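Local coordinates for proline iminopeptidase-related protein (Thermus thermophilus, PDB 2YYS), which is of unconfirmed function but belongs to the S33 peptidase family of alpha/beta hydrolases and may, like its relatives, act as a peptidase, at residues G6-G11 with L15-V20; D84-A89 with E95-L100; G105-L110 with W206-T211; F131-A136 with S232-E237; Y222-E227 with E263-A268. All blocks are in the same frame, centred on the assembly; numbering follows the deposited sequence.

The five contacts sample an alpha/beta hydrolase fold from its sheet edge to the far side of the chain. Interactions 1, 2 and 5 all reach the same sheet. Interaction 1 joins its first two strands, and its side chains touch helix 78-91 of interaction 2, whose centre lies about 12 Å away. Strand 97-102 of interaction 2 runs on to helix 105-115 of interaction 3. Interactions 3 and 4, about 11 Å apart, alternate along the chain, as do 4 and 5. Interactions 1 and 4, about 32 Å apart, lie on opposite sides of the chain's centre. Together the contacts join the sheet to its flanking helices and, through interactions 3 and 4, the helical insertion to the core.

Interaction 1 (G6-G11 with L15-V20); sequences GYVPVG and LYVEDV
Val8 and Val17 meet methyl to methyl on one face of the two-stranded pairing, while Tyr7 and Tyr16 share the other. Gly6, which faces Val17 in the register, adds no side chain beside it, and the valines meet diagonally across the strands: Val8 CG2 lies 3.6 Å from Val17 CG2. Each of these methyls is anti to its own carbonyl carbon, and this turns the pair toward one another. Farther along the same side, Val10 CG2 bulges against Leu15 CD1 at 3.8 Å. Helix 78-91 covers this apolar ridge, with Leu88 touching both Val8 and Val17.

On the second face the tyrosine side chains cross at about a right angle. Tyr7 CE1 rests 3.9 Å from Tyr16 CB and comes up to the edge of the Tyr16 ring, close to its plane; the Tyr7 hydroxyl reaches on to the carbonyl of Arg65. Beneath the side chains two reciprocal pairs of backbone bonds set the spacing, Val8 N to Leu15 O being 2.9 Å. The alternation of hydrogen-bonded and non-hydrogen-bonded pairs is that of antiparallel strands, here joined by a short turn into a beta hairpin at the edge of the alpha/beta hydrolase sheet.

Interaction 2 (D84-A89 with E95-L100); sequences DTLLLA and ERFGLL
Phe97 projects from the start of its strand toward helix 78-91 and meets two side chains there, Ala89 and Leu86. The closer approach is that of Ala89, whose CB lies 3.8 Å from Phe97 CE2 and comes at the ring obliquely. Leu86 reaches the ring at its far end: its CD1 sits 4.1 Å from Phe97 CZ, at the ring edge and near the ring plane. The two side chains cross at about a right angle, and the leucine presents one methyl to the phenyl rim. No hydrogen bond or charge spans the gap; the contact is purely apolar packing.

The backbone explains how the groups come to face each other. Phe97 CG stands between its own backbone N and carbonyl carbon (chi1 53°), a crowded position that sends the ring out from the strand toward the helix. Leu86 and Ala89 are three residues apart, almost one helical turn, and therefore share a side of the helix. That turn is held by regular backbone bonding, with Ala89 N 3.0 Å from Thr85 O.

In the second shell, the backbone of Phe97 is bonded to Gln118 and Glu120, and its ring meets that of Phe29, with planes at about 55°. Leu86 also touches Phe116 and Val112, while Ala89 rests on Phe29. The contact thus lies where helix 78-91, the crossover between parallel strands 54-58 and 97-102, packs on the sheet beside helix 105-115, over strands 27-31 and 97-102.

Interaction 3 (G105-L110 with W206-T211); sequences GAVVAL and WRLDYT
Tyr210 and Val107 join a returning loop to helix 105-115, which in this fold follows the turn where relatives carry the nucleophile. Val107 CG1 stands over one face of the phenol, offset toward the rim, and is 4.1 Å from Tyr210 CD1. One turn on, Leu110 supplies a second contact to the ring: its CB lies 3.8 Å from Tyr210 CE2, an oblique approach, and Leu110 CD1 touches the same ring carbon at 4.0 Å. With CG anti to its own N (chi1 -167°), the tyrosine extends from the loop to the helix. The hydroxyl is hydrogen-bonded to the Glu111 carboxylate.

The loop belongs to the chain returning from the helical insertion between strands 119-125 and 221-226, the place where S33 relatives carry their cap. It is folded by an Asx turn with Tyr210 at its middle, in which Asp209 OD1 accepts from Thr211 N at 3.1 Å, the donor standing well above the carboxylate plane. Thr211 OG1 also donates to that oxygen, along its syn lone pair. At Tyr210, a change to alanine would probably uncover Val107 and Leu110 and deprive Glu111 of its phenol partner. Leu208 CD2 makes a looser contact with Val107 CG1, at 4.5 Å.

Interaction 4 (F131-A136 with S232-E237); sequences FPWLAA and SYPYAE
Trp133 spreads its indole over Tyr235, and every ring atom has a neighbour. From CB, the side chain runs with CG anti to the backbone N (chi1 178°), which carries the ring out from helix 131-141. Trp133 CG and CD1 come first, CD1 lying 3.8 Å from Tyr235 CD1. Here the five-membered ring and the phenol meet obliquely, their planes at 40°, the side chains sliding past each other in opposite directions. Trp133 NE1 follows, 4.0 Å from the same Tyr235 CD1.

The six-membered ring receives a CH-pi contact: Tyr235 CB sits 3.5 Å from its centroid, 3° off the ring normal. Helix 131-141 opens the helical insertion after strand 119-125, whereas Tyr235 belongs to segment 232-237, which follows strand 221-226, so the indole bridges insertion and core. Replacing Trp133 with an alanine would probably strip the cover from Tyr235 and open a gap there.

At the tip, edge-on to the loop, Trp133 CZ2 touches Pro234 CD at 4.0 Å, Trp133 CH2 lies 3.9 Å from Tyr233 O near the ring plane, and Trp133 CZ3 is 4.0 Å from Ser232 N. Arg137 adds a cation-pi contact, and the Tyr235 hydroxyl bonds to Thr211 and Asn130.

Interaction 5 (Y222-E227 with E263-A268); sequences YVLVGE and EAFEEA
Leu224 makes every side-chain contact that strand 221-226 sends to Phe265 and Ala268 of helix 262-274. Apolar packing comes first. The CD2 methyl of the leucine does most of the work, lying 3.9 Å from Phe265 CE1, which it approaches obliquely. The same methyl of Leu224 is 4.1 Å from Ala268 CB, and Leu224 CG stands hardly farther from that carbon. Ala268, being small, lets the leucine reach down to the helix itself, where Leu224 CD2 is 4.0 Å from the backbone carbon Ala268 C.

Aromatic contacts are the second kind. CG of Phe265 is anti to the backbone N (chi1 179°), carrying the ring out from the helix so that CE1 reaches Leu224, whose side chain it crosses at about a right angle. The ring also meets Phe269 with planes at about 20° and touches Leu250 on the neighbouring strand.

Hydrogen bonds form the third kind, but none crosses between the two segments; the helix bonds internally, Ala268 N to Ala264 O being 3.1 Å, and the strand bonds to its neighbour through Leu124. This buried contact is therefore held by apolar packing, without directional polar links, and probably gains from the exclusion of water.

Interaction 1 (G6-G11 with L15-V20)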
# COMPACT_ATOMS: atom_id res chain seq x y z
N GLY A 6 17.62 8.60 -6.67
CA GLY A 6 17.66 10.05 -6.74
C GLY A 6 16.31 10.70 -6.48
O GLY A 6 15.32 10.03 -6.15
N TYR A 7 16.26 12.01 -6.59
CA TYR A 7 15.02 12.75 -6.55
C TYR A 7 14.61 12.96 -7.99
O TYR A 7 15.39 13.46 -8.79
CB TYR A 7 15.21 14.10 -5.85
CG TYR A 7 15.02 14.11 -4.35
CD1 TYR A 7 14.85 12.95 -3.62
CD2 TYR A 7 15.03 15.31 -3.66
CE1 TYR A 7 14.65 12.99 -2.24
CE2 TYR A 7 14.84 15.36 -2.29
CZ TYR A 7 14.65 14.20 -1.58
OH TYR A 7 14.46 14.26 -0.23
N VAL A 8 13.38 12.58 -8.31
CA VAL A 8 12.82 12.77 -9.64
C VAL A 8 11.71 13.82 -9.57
O VAL A 8 10.70 13.59 -8.90
CB VAL A 8 12.22 11.45 -10.16
CG1 VAL A 8 11.57 11.66 -11.50
CG2 VAL A 8 13.30 10.37 -10.24
N PRO A 9 11.89 14.96 -10.24
CA PRO A 9 10.83 15.96 -10.37
C PRO A 9 9.62 15.42 -11.13
O PRO A 9 9.77 14.80 -12.18
CB PRO A 9 11.49 17.10 -11.16
CG PRO A 9 12.97 16.90 -10.99
CD PRO A 9 13.13 15.40 -10.92
N VAL A 10 8.45 15.67 -10.58
CA VAL A 10 7.19 15.21 -11.13
C VAL A 10 6.22 16.39 -11.39
O VAL A 10 5.09 16.18 -11.82
CB VAL A 10 6.62 14.09 -10.18
CG1 VAL A 10 5.13 14.10 -10.05
CG2 VAL A 10 7.10 12.72 -10.65
N GLY A 11 6.69 17.63 -11.22
CA GLY A 11 5.88 18.82 -11.43
C GLY A 11 5.56 19.53 -10.12
O GLY A 11 6.22 20.51 -9.76
N LEU A 15 10.10 13.35 -5.93
CA LEU A 15 9.95 12.05 -5.29
C LEU A 15 11.30 11.36 -5.09
O LEU A 15 12.14 11.35 -5.98
CB LEU A 15 9.04 11.16 -6.13
CG LEU A 15 7.68 11.73 -6.53
CD1 LEU A 15 6.93 10.74 -7.39
CD2 LEU A 15 6.84 12.11 -5.34
N TYR A 16 11.50 10.80 -3.91
CA TYR A 16 12.59 9.87 -3.66
C TYR A 16 12.29 8.56 -4.40
O TYR A 16 11.26 7.92 -4.16
CB TYR A 16 12.77 9.62 -2.16
CG TYR A 16 13.82 8.60 -1.90
CD1 TYR A 16 15.18 8.94 -1.83
CD2 TYR A 16 13.47 7.26 -1.73
CE1 TYR A 16 16.14 7.97 -1.60
CE2 TYR A 16 14.41 6.30 -1.52
CZ TYR A 16 15.76 6.65 -1.45
OH TYR A 16 16.68 5.64 -1.24
N VAL A 17 13.19 8.17 -5.30
CA VAL A 17 12.99 7.03 -6.17
C VAL A 17 14.18 6.09 -6.09
O VAL A 17 15.32 6.54 -6.10
CB VAL A 17 12.80 7.50 -7.64
CG1 VAL A 17 12.71 6.33 -8.59
CG2 VAL A 17 11.54 8.36 -7.77
N GLU A 18 13.89 4.80 -5.98
CA GLU A 18 14.89 3.74 -6.13
C GLU A 18 14.45 2.86 -7.29
O GLU A 18 13.48 2.10 -7.20
CB GLU A 18 15.01 2.91 -4.85
CG GLU A 18 15.25 3.74 -3.60
CD GLU A 18 15.26 2.91 -2.31
OE1 GLU A 18 14.70 1.80 -2.32
OE2 GLU A 18 15.80 3.39 -1.29
N ASP A 19 15.16 3.03 -8.40
CA ASP A 19 14.90 2.37 -9.66
C ASP A 19 15.88 1.21 -9.75
O ASP A 19 17.07 1.40 -10.00
CB ASP A 19 15.11 3.41 -10.76
CG ASP A 19 14.88 2.88 -12.15
OD1 ASP A 19 14.53 1.69 -12.33
OD2 ASP A 19 15.06 3.61 -13.14
N VAL A 20 15.36 0.00 -9.58
CA VAL A 20 16.18 -1.18 -9.31
C VAL A 20 15.93 -2.30 -10.31
O VAL A 20 14.79 -2.56 -10.66
CB VAL A 20 15.86 -1.69 -7.89
CG1 VAL A 20 16.60 -2.94 -7.57
CG2 VAL A 20 16.21 -0.61 -6.87

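Interaction 2 (D84-A89 with E95-L100)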
# COMPACT_ATOMS: atom_id res chain seq x y z
N ASP A 84 0.84 11.34 -10.10
CA ASP A 84 2.26 11.26 -9.81
C ASP A 84 2.84 9.94 -10.30
O ASP A 84 3.95 9.91 -10.80
CB ASP A 84 2.51 11.32 -8.31
CG ASP A 84 2.49 12.73 -7.76
OD1 ASP A 84 2.37 13.70 -8.55
OD2 ASP A 84 2.60 12.93 -6.54
N THR A 85 2.10 8.86 -10.14
CA THR A 85 2.61 7.55 -10.51
C THR A 85 2.88 7.53 -12.02
O THR A 85 3.92 7.08 -12.46
CB THR A 85 1.63 6.45 -10.09
OG1 THR A 85 1.38 6.54 -8.68
CG2 THR A 85 2.25 5.07 -10.28
N LEU A 86 1.92 8.04 -12.79
CA LEU A 86 2.07 8.09 -14.25
C LEU A 86 3.16 9.07 -14.67
O LEU A 86 3.93 8.76 -15.56
CB LEU A 86 0.76 8.47 -14.93
CG LEU A 86 -0.12 7.30 -15.33
CD1 LEU A 86 0.55 6.45 -16.41
CD2 LEU A 86 -0.49 6.43 -14.09
N LEU A 87 3.22 10.23 -14.02
CA LEU A 87 4.26 11.21 -14.34
C LEU A 87 5.65 10.63 -14.03
O LEU A 87 6.60 10.84 -14.78
CB LEU A 87 4.02 12.52 -13.59
CG LEU A 87 2.79 13.30 -14.07
CD1 LEU A 87 2.45 14.45 -13.14
CD2 LEU A 87 2.98 13.85 -15.51
N LEU A 88 5.75 9.86 -12.95
CA LEU A 88 7.02 9.23 -12.61
C LEU A 88 7.40 8.23 -13.70
O LEU A 88 8.54 8.19 -14.14
CB LEU A 88 6.94 8.55 -11.23
CG LEU A 88 8.19 7.78 -10.79
CD1 LEU A 88 9.42 8.67 -10.80
CD2 LEU A 88 7.99 7.15 -9.40
N ALA A 89 6.43 7.41 -14.12
CA ALA A 89 6.68 6.41 -15.16
C ALA A 89 7.19 7.07 -16.45
O ALA A 89 8.12 6.58 -17.09
CB ALA A 89 5.41 5.60 -15.45
N GLU A 95 6.70 2.76 -20.32
CA GLU A 95 5.41 2.92 -20.99
C GLU A 95 4.31 2.10 -20.34
O GLU A 95 3.23 2.59 -20.09
CB GLU A 95 5.51 2.47 -22.43
CG GLU A 95 6.05 3.50 -23.40
CD GLU A 95 6.12 2.90 -24.78
OE1 GLU A 95 5.05 2.82 -25.44
OE2 GLU A 95 7.22 2.44 -25.17
N ARG A 96 4.60 0.83 -20.11
CA ARG A 96 3.65 -0.09 -19.47
C ARG A 96 4.31 -0.66 -18.21
O ARG A 96 5.53 -0.82 -18.15
CB ARG A 96 3.26 -1.20 -20.43
CG ARG A 96 2.40 -0.74 -21.64
CD ARG A 96 2.17 -1.82 -22.72
NE ARG A 96 3.41 -2.06 -23.45
CZ ARG A 96 3.88 -1.29 -24.44
NH1 ARG A 96 3.19 -0.24 -24.86
NH2 ARG A 96 5.05 -1.57 -25.01
N PHE A 97 3.51 -0.99 -17.21
CA PHE A 97 4.03 -1.46 -15.92
C PHE A 97 2.93 -2.13 -15.11
O PHE A 97 1.77 -1.82 -15.30
CB PHE A 97 4.58 -0.27 -15.13
CG PHE A 97 3.61 0.85 -15.00
CD1 PHE A 97 2.68 0.85 -13.97
CD2 PHE A 97 3.61 1.91 -15.90
CE1 PHE A 97 1.77 1.88 -13.84
CE2 PHE A 97 2.71 2.95 -15.77
CZ PHE A 97 1.78 2.92 -14.75
N GLY A 98 3.31 -3.05 -14.23
CA GLY A 98 2.42 -3.52 -13.17
C GLY A 98 2.58 -2.74 -11.88
O GLY A 98 3.44 -1.86 -11.75
N LEU A 99 1.74 -3.08 -10.91
CA LEU A 99 1.72 -2.41 -9.63
C LEU A 99 1.78 -3.42 -8.49
O LEU A 99 1.15 -4.47 -8.54
CB LEU A 99 0.44 -1.60 -9.49
CG LEU A 99 0.26 -0.48 -10.51
CD1 LEU A 99 -1.19 -0.11 -10.65
CD2 LEU A 99 1.05 0.74 -10.10
N LEU A 100 2.55 -3.07 -7.46
CA LEU A 100 2.53 -3.71 -6.16
C LEU A 100 2.10 -2.66 -5.16
O LEU A 100 2.74 -1.61 -5.07
CB LEU A 100 3.91 -4.23 -5.77
CG LEU A 100 4.67 -5.09 -6.77
CD1 LEU A 100 6.04 -5.44 -6.20
CD2 LEU A 100 3.91 -6.36 -7.12

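Interaction 3 (G105-L110 with W206-T211)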
# COMPACT_ATOMS: atom_id res chain seq x y z
N GLY A 105 -2.04 2.16 -0.25
CA GLY A 105 -1.53 2.04 -1.60
C GLY A 105 -2.52 1.40 -2.56
O GLY A 105 -2.50 1.71 -3.75
N ALA A 106 -3.34 0.48 -2.05
CA ALA A 106 -4.34 -0.20 -2.88
C ALA A 106 -5.30 0.76 -3.57
O ALA A 106 -5.61 0.55 -4.73
CB ALA A 106 -5.13 -1.20 -2.06
N VAL A 107 -5.79 1.77 -2.87
CA VAL A 107 -6.71 2.74 -3.49
C VAL A 107 -6.01 3.45 -4.63
O VAL A 107 -6.61 3.68 -5.69
CB VAL A 107 -7.25 3.79 -2.48
CG1 VAL A 107 -8.07 4.87 -3.19
CG2 VAL A 107 -8.12 3.12 -1.46
N VAL A 108 -4.74 3.80 -4.42
CA VAL A 108 -3.99 4.48 -5.45
C VAL A 108 -3.81 3.54 -6.64
O VAL A 108 -4.02 3.94 -7.77
CB VAL A 108 -2.61 4.98 -4.95
CG1 VAL A 108 -1.86 5.70 -6.06
CG2 VAL A 108 -2.78 5.92 -3.74
N ALA A 109 -3.45 2.28 -6.38
CA ALA A 109 -3.25 1.30 -7.45
C ALA A 109 -4.52 1.04 -8.27
O ALA A 109 -4.47 0.97 -9.49
CB ALA A 109 -2.76 -0.01 -6.87
N LEU A 110 -5.65 0.91 -7.59
CA LEU A 110 -6.93 0.69 -8.26
C LEU A 110 -7.35 1.89 -9.10
O LEU A 110 -7.86 1.72 -10.19
CB LEU A 110 -8.02 0.34 -7.24
CG LEU A 110 -7.76 -1.03 -6.61
CD1 LEU A 110 -8.45 -1.16 -5.27
CD2 LEU A 110 -8.19 -2.14 -7.55
N TRP A 206 -10.94 9.58 6.37
CA TRP A 206 -11.68 8.62 7.18
C TRP A 206 -13.15 8.41 6.79
O TRP A 206 -13.77 7.44 7.23
CB TRP A 206 -11.53 8.95 8.66
CG TRP A 206 -10.17 8.62 9.09
CD1 TRP A 206 -9.10 9.46 9.15
CD2 TRP A 206 -9.69 7.33 9.45
NE1 TRP A 206 -7.98 8.77 9.55
CE2 TRP A 206 -8.31 7.46 9.74
CE3 TRP A 206 -10.28 6.07 9.57
CZ2 TRP A 206 -7.52 6.38 10.15
CZ3 TRP A 206 -9.50 5.00 9.97
CH2 TRP A 206 -8.13 5.16 10.25
N ARG A 207 -13.69 9.29 5.95
CA ARG A 207 -15.00 9.07 5.34
C ARG A 207 -14.93 8.28 4.04
O ARG A 207 -15.96 7.88 3.51
CB ARG A 207 -15.71 10.41 5.09
CG ARG A 207 -15.97 11.21 6.36
CD ARG A 207 -16.85 12.45 6.16
NE ARG A 207 -16.32 13.34 5.12
CZ ARG A 207 -15.47 14.36 5.31
NH1 ARG A 207 -15.00 14.66 6.51
NH2 ARG A 207 -15.08 15.09 4.27
N LEU A 208 -13.74 8.05 3.51
CA LEU A 208 -13.61 7.43 2.20
C LEU A 208 -13.91 5.93 2.25
O LEU A 208 -13.18 5.17 2.87
CB LEU A 208 -12.22 7.66 1.59
CG LEU A 208 -11.97 6.92 0.27
CD1 LEU A 208 -12.93 7.40 -0.84
CD2 LEU A 208 -10.52 7.07 -0.16
N ASP A 209 -14.99 5.54 1.59
CA ASP A 209 -15.25 4.15 1.30
C ASP A 209 -15.18 3.93 -0.21
O ASP A 209 -16.13 4.21 -0.93
CB ASP A 209 -16.62 3.74 1.83
CG ASP A 209 -16.94 2.29 1.56
OD1 ASP A 209 -16.01 1.51 1.25
OD2 ASP A 209 -18.10 1.83 1.63
N TYR A 210 -14.05 3.41 -0.67
CA TYR A 210 -13.81 3.11 -2.07
C TYR A 210 -14.58 1.88 -2.60
O TYR A 210 -14.61 1.62 -3.81
CB TYR A 210 -12.30 2.93 -2.30
CG TYR A 210 -11.89 2.93 -3.75
CD1 TYR A 210 -11.91 4.11 -4.49
CD2 TYR A 210 -11.52 1.76 -4.40
CE1 TYR A 210 -11.55 4.13 -5.84
CE2 TYR A 210 -11.17 1.76 -5.74
CZ TYR A 210 -11.18 2.95 -6.45
OH TYR A 210 -10.83 2.96 -7.78
N THR A 211 -15.20 1.12 -1.69
CA THR A 211 -15.90 -0.12 -2.05
C THR A 211 -16.78 -0.06 -3.30
O THR A 211 -16.69 -0.96 -4.14
CB THR A 211 -16.75 -0.63 -0.88
OG1 THR A 211 -15.94 -0.80 0.28
CG2 THR A 211 -17.29 -2.03 -1.17

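Interaction 4 (F131-A136 with S232-E237)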
# COMPACT_ATOMS: atom_id res chain seq x y z
N PHE A 131 -12.40 3.06 4.80
CA PHE A 131 -11.91 3.71 6.00
C PHE A 131 -12.94 3.78 7.13
O PHE A 131 -12.56 3.62 8.29
CB PHE A 131 -11.32 5.09 5.68
CG PHE A 131 -9.92 5.00 5.14
CD1 PHE A 131 -8.83 5.10 5.99
CD2 PHE A 131 -9.70 4.76 3.79
CE1 PHE A 131 -7.53 4.99 5.50
CE2 PHE A 131 -8.40 4.65 3.30
CZ PHE A 131 -7.32 4.76 4.16
N PRO A 132 -14.22 4.03 6.85
CA PRO A 132 -15.23 3.86 7.90
C PRO A 132 -15.17 2.49 8.57
O PRO A 132 -15.34 2.42 9.76
CB PRO A 132 -16.56 4.05 7.15
CG PRO A 132 -16.20 5.03 6.07
CD PRO A 132 -14.81 4.57 5.62
N TRP A 133 -14.94 1.43 7.80
CA TRP A 133 -14.79 0.08 8.37
C TRP A 133 -13.57 0.02 9.30
O TRP A 133 -13.65 -0.50 10.41
CB TRP A 133 -14.66 -0.96 7.25
CG TRP A 133 -14.44 -2.35 7.76
CD1 TRP A 133 -15.40 -3.22 8.22
CD2 TRP A 133 -13.19 -3.04 7.88
NE1 TRP A 133 -14.81 -4.40 8.62
CE2 TRP A 133 -13.46 -4.32 8.43
CE3 TRP A 133 -11.85 -2.70 7.58
CZ2 TRP A 133 -12.45 -5.25 8.67
CZ3 TRP A 133 -10.85 -3.63 7.83
CH2 TRP A 133 -11.15 -4.90 8.37
N LEU A 134 -12.44 0.56 8.85
CA LEU A 134 -11.22 0.58 9.66
C LEU A 134 -11.42 1.36 10.95
O LEU A 134 -10.91 0.97 12.00
CB LEU A 134 -10.05 1.17 8.86
CG LEU A 134 -8.67 1.23 9.53
CD1 LEU A 134 -8.26 -0.11 10.12
CD2 LEU A 134 -7.62 1.70 8.53
N ALA A 135 -12.18 2.45 10.87
CA ALA A 135 -12.46 3.28 12.05
C ALA A 135 -13.32 2.51 13.06
O ALA A 135 -13.11 2.58 14.25
CB ALA A 135 -13.13 4.58 11.64
N ALA A 136 -14.30 1.78 12.56
CA ALA A 136 -15.09 0.88 13.39
C ALA A 136 -14.18 -0.15 14.08
O ALA A 136 -14.37 -0.42 15.25
CB ALA A 136 -16.16 0.17 12.56
N SER A 232 -7.11 -4.93 7.59
CA SER A 232 -7.46 -5.33 6.22
C SER A 232 -8.43 -6.52 6.14
O SER A 232 -9.30 -6.51 5.29
CB SER A 232 -6.19 -5.70 5.44
OG SER A 232 -6.47 -5.90 4.07
N TYR A 233 -8.23 -7.54 6.98
CA TYR A 233 -9.02 -8.77 6.94
C TYR A 233 -10.03 -8.77 8.10
O TYR A 233 -9.67 -8.37 9.21
CB TYR A 233 -8.11 -10.01 7.03
CG TYR A 233 -8.83 -11.28 6.67
CD1 TYR A 233 -9.06 -11.61 5.34
CD2 TYR A 233 -9.37 -12.12 7.65
CE1 TYR A 233 -9.78 -12.74 4.99
CE2 TYR A 233 -10.09 -13.26 7.30
CZ TYR A 233 -10.29 -13.56 5.97
OH TYR A 233 -11.00 -14.67 5.60
N PRO A 234 -11.26 -9.23 7.89
CA PRO A 234 -11.76 -9.87 6.66
C PRO A 234 -12.33 -8.97 5.55
O PRO A 234 -12.85 -9.54 4.60
CB PRO A 234 -12.89 -10.77 7.19
CG PRO A 234 -13.43 -10.04 8.39
CD PRO A 234 -12.29 -9.24 8.95
N TYR A 235 -12.24 -7.65 5.64
CA TYR A 235 -12.80 -6.82 4.58
C TYR A 235 -12.18 -7.09 3.21
O TYR A 235 -12.83 -6.89 2.19
CB TYR A 235 -12.72 -5.33 4.92
CG TYR A 235 -13.77 -4.55 4.17
CD1 TYR A 235 -15.06 -4.45 4.65
CD2 TYR A 235 -13.47 -3.97 2.94
CE1 TYR A 235 -16.04 -3.76 3.94
CE2 TYR A 235 -14.43 -3.30 2.23
CZ TYR A 235 -15.71 -3.19 2.72
OH TYR A 235 -16.65 -2.51 1.99
N ALA A 236 -10.94 -7.56 3.18
CA ALA A 236 -10.25 -7.88 1.94
C ALA A 236 -10.99 -8.94 1.12
O ALA A 236 -10.80 -9.01 -0.08
CB ALA A 236 -8.80 -8.31 2.21
N GLU A 237 -11.82 -9.76 1.77
CA GLU A 237 -12.69 -10.70 1.06
C GLU A 237 -13.66 -9.96 0.13
O GLU A 237 -13.91 -10.42 -0.98
CB GLU A 237 -13.53 -11.56 2.02
CG GLU A 237 -12.73 -12.45 2.96
CD GLU A 237 -12.31 -13.77 2.34
OE1 GLU A 237 -12.46 -13.92 1.10
OE2 GLU A 237 -11.81 -14.64 3.09

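Interaction 5 (Y222-E227 with E263-A268)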
# COMPACT_ATOMS: atom_id res chain seq x y z
N TYR A 222 -4.40 -9.65 -7.96
CA TYR A 222 -4.31 -10.63 -6.88
C TYR A 222 -4.37 -9.90 -5.54
O TYR A 222 -3.82 -8.81 -5.40
CB TYR A 222 -2.97 -11.38 -6.95
CG TYR A 222 -3.07 -12.87 -7.21
CD1 TYR A 222 -3.45 -13.34 -8.46
CD2 TYR A 222 -2.76 -13.80 -6.20
CE1 TYR A 222 -3.53 -14.71 -8.72
CE2 TYR A 222 -2.83 -15.19 -6.45
CZ TYR A 222 -3.23 -15.64 -7.71
OH TYR A 222 -3.31 -16.99 -8.01
N VAL A 223 -5.02 -10.52 -4.57
CA VAL A 223 -5.08 -10.00 -3.22
C VAL A 223 -4.38 -10.99 -2.30
O VAL A 223 -4.70 -12.18 -2.29
CB VAL A 223 -6.53 -9.78 -2.75
CG1 VAL A 223 -6.56 -9.33 -1.31
CG2 VAL A 223 -7.25 -8.77 -3.65
N LEU A 224 -3.41 -10.49 -1.54
CA LEU A 224 -2.70 -11.24 -0.51
C LEU A 224 -2.88 -10.50 0.79
O LEU A 224 -2.63 -9.30 0.86
CB LEU A 224 -1.20 -11.30 -0.80
CG LEU A 224 -0.62 -12.41 -1.66
CD1 LEU A 224 -1.21 -12.40 -3.03
CD2 LEU A 224 0.90 -12.25 -1.74
N VAL A 225 -3.28 -11.21 1.83
CA VAL A 225 -3.57 -10.58 3.10
C VAL A 225 -3.34 -11.54 4.27
O VAL A 225 -3.46 -12.75 4.12
CB VAL A 225 -5.02 -10.03 3.10
CG1 VAL A 225 -6.03 -11.18 3.03
CG2 VAL A 225 -5.30 -9.13 4.30
N GLY A 226 -3.03 -10.99 5.43
CA GLY A 226 -2.82 -11.81 6.62
C GLY A 226 -4.15 -12.04 7.29
O GLY A 226 -4.94 -11.12 7.45
N GLU A 227 -4.41 -13.27 7.70
CA GLU A 227 -5.63 -13.60 8.44
C GLU A 227 -5.82 -12.78 9.70
O GLU A 227 -6.96 -12.50 10.11
CB GLU A 227 -5.56 -15.07 8.83
CG GLU A 227 -6.76 -15.62 9.55
CD GLU A 227 -6.46 -17.02 10.03
OE1 GLU A 227 -5.61 -17.16 10.98
OE2 GLU A 227 -7.01 -17.96 9.40
N GLU A 263 7.64 -17.90 4.75
CA GLU A 263 7.47 -19.06 3.88
C GLU A 263 6.13 -19.07 3.12
O GLU A 263 6.09 -19.24 1.91
CB GLU A 263 7.67 -20.36 4.69
CG GLU A 263 6.60 -20.69 5.76
CD GLU A 263 6.45 -19.65 6.90
OE1 GLU A 263 7.45 -19.40 7.64
OE2 GLU A 263 5.33 -19.11 7.08
N ALA A 264 5.04 -18.87 3.85
CA ALA A 264 3.73 -18.83 3.23
C ALA A 264 3.66 -17.64 2.27
O ALA A 264 3.04 -17.75 1.22
CB ALA A 264 2.64 -18.73 4.29
N PHE A 265 4.32 -16.53 2.61
CA PHE A 265 4.28 -15.33 1.78
C PHE A 265 5.01 -15.57 0.48
O PHE A 265 4.53 -15.20 -0.59
CB PHE A 265 4.87 -14.11 2.48
CG PHE A 265 4.84 -12.87 1.62
CD1 PHE A 265 3.70 -12.10 1.54
CD2 PHE A 265 5.94 -12.52 0.85
CE1 PHE A 265 3.66 -10.99 0.74
CE2 PHE A 265 5.90 -11.40 0.04
CZ PHE A 265 4.76 -10.63 -0.01
N GLU A 266 6.18 -16.19 0.57
CA GLU A 266 7.00 -16.47 -0.60
C GLU A 266 6.19 -17.27 -1.61
O GLU A 266 6.18 -16.97 -2.79
CB GLU A 266 8.25 -17.25 -0.21
CG GLU A 266 8.95 -17.89 -1.40
CD GLU A 266 10.33 -18.43 -1.06
OE1 GLU A 266 10.55 -18.86 0.08
OE2 GLU A 266 11.19 -18.43 -1.95
N GLU A 267 5.52 -18.31 -1.12
CA GLU A 267 4.70 -19.16 -1.98
C GLU A 267 3.55 -18.35 -2.63
O GLU A 267 3.35 -18.43 -3.84
CB GLU A 267 4.15 -20.34 -1.17
CG GLU A 267 3.04 -21.15 -1.82
CD GLU A 267 2.55 -22.30 -0.94
OE1 GLU A 267 2.10 -22.06 0.22
OE2 GLU A 267 2.63 -23.46 -1.40
N ALA A 268 2.82 -17.59 -1.83
CA ALA A 268 1.67 -16.83 -2.35
C ALA A 268 2.12 -15.71 -3.28
O ALA A 268 1.49 -15.45 -4.29
CB ALA A 268 0.83 -16.28 -1.22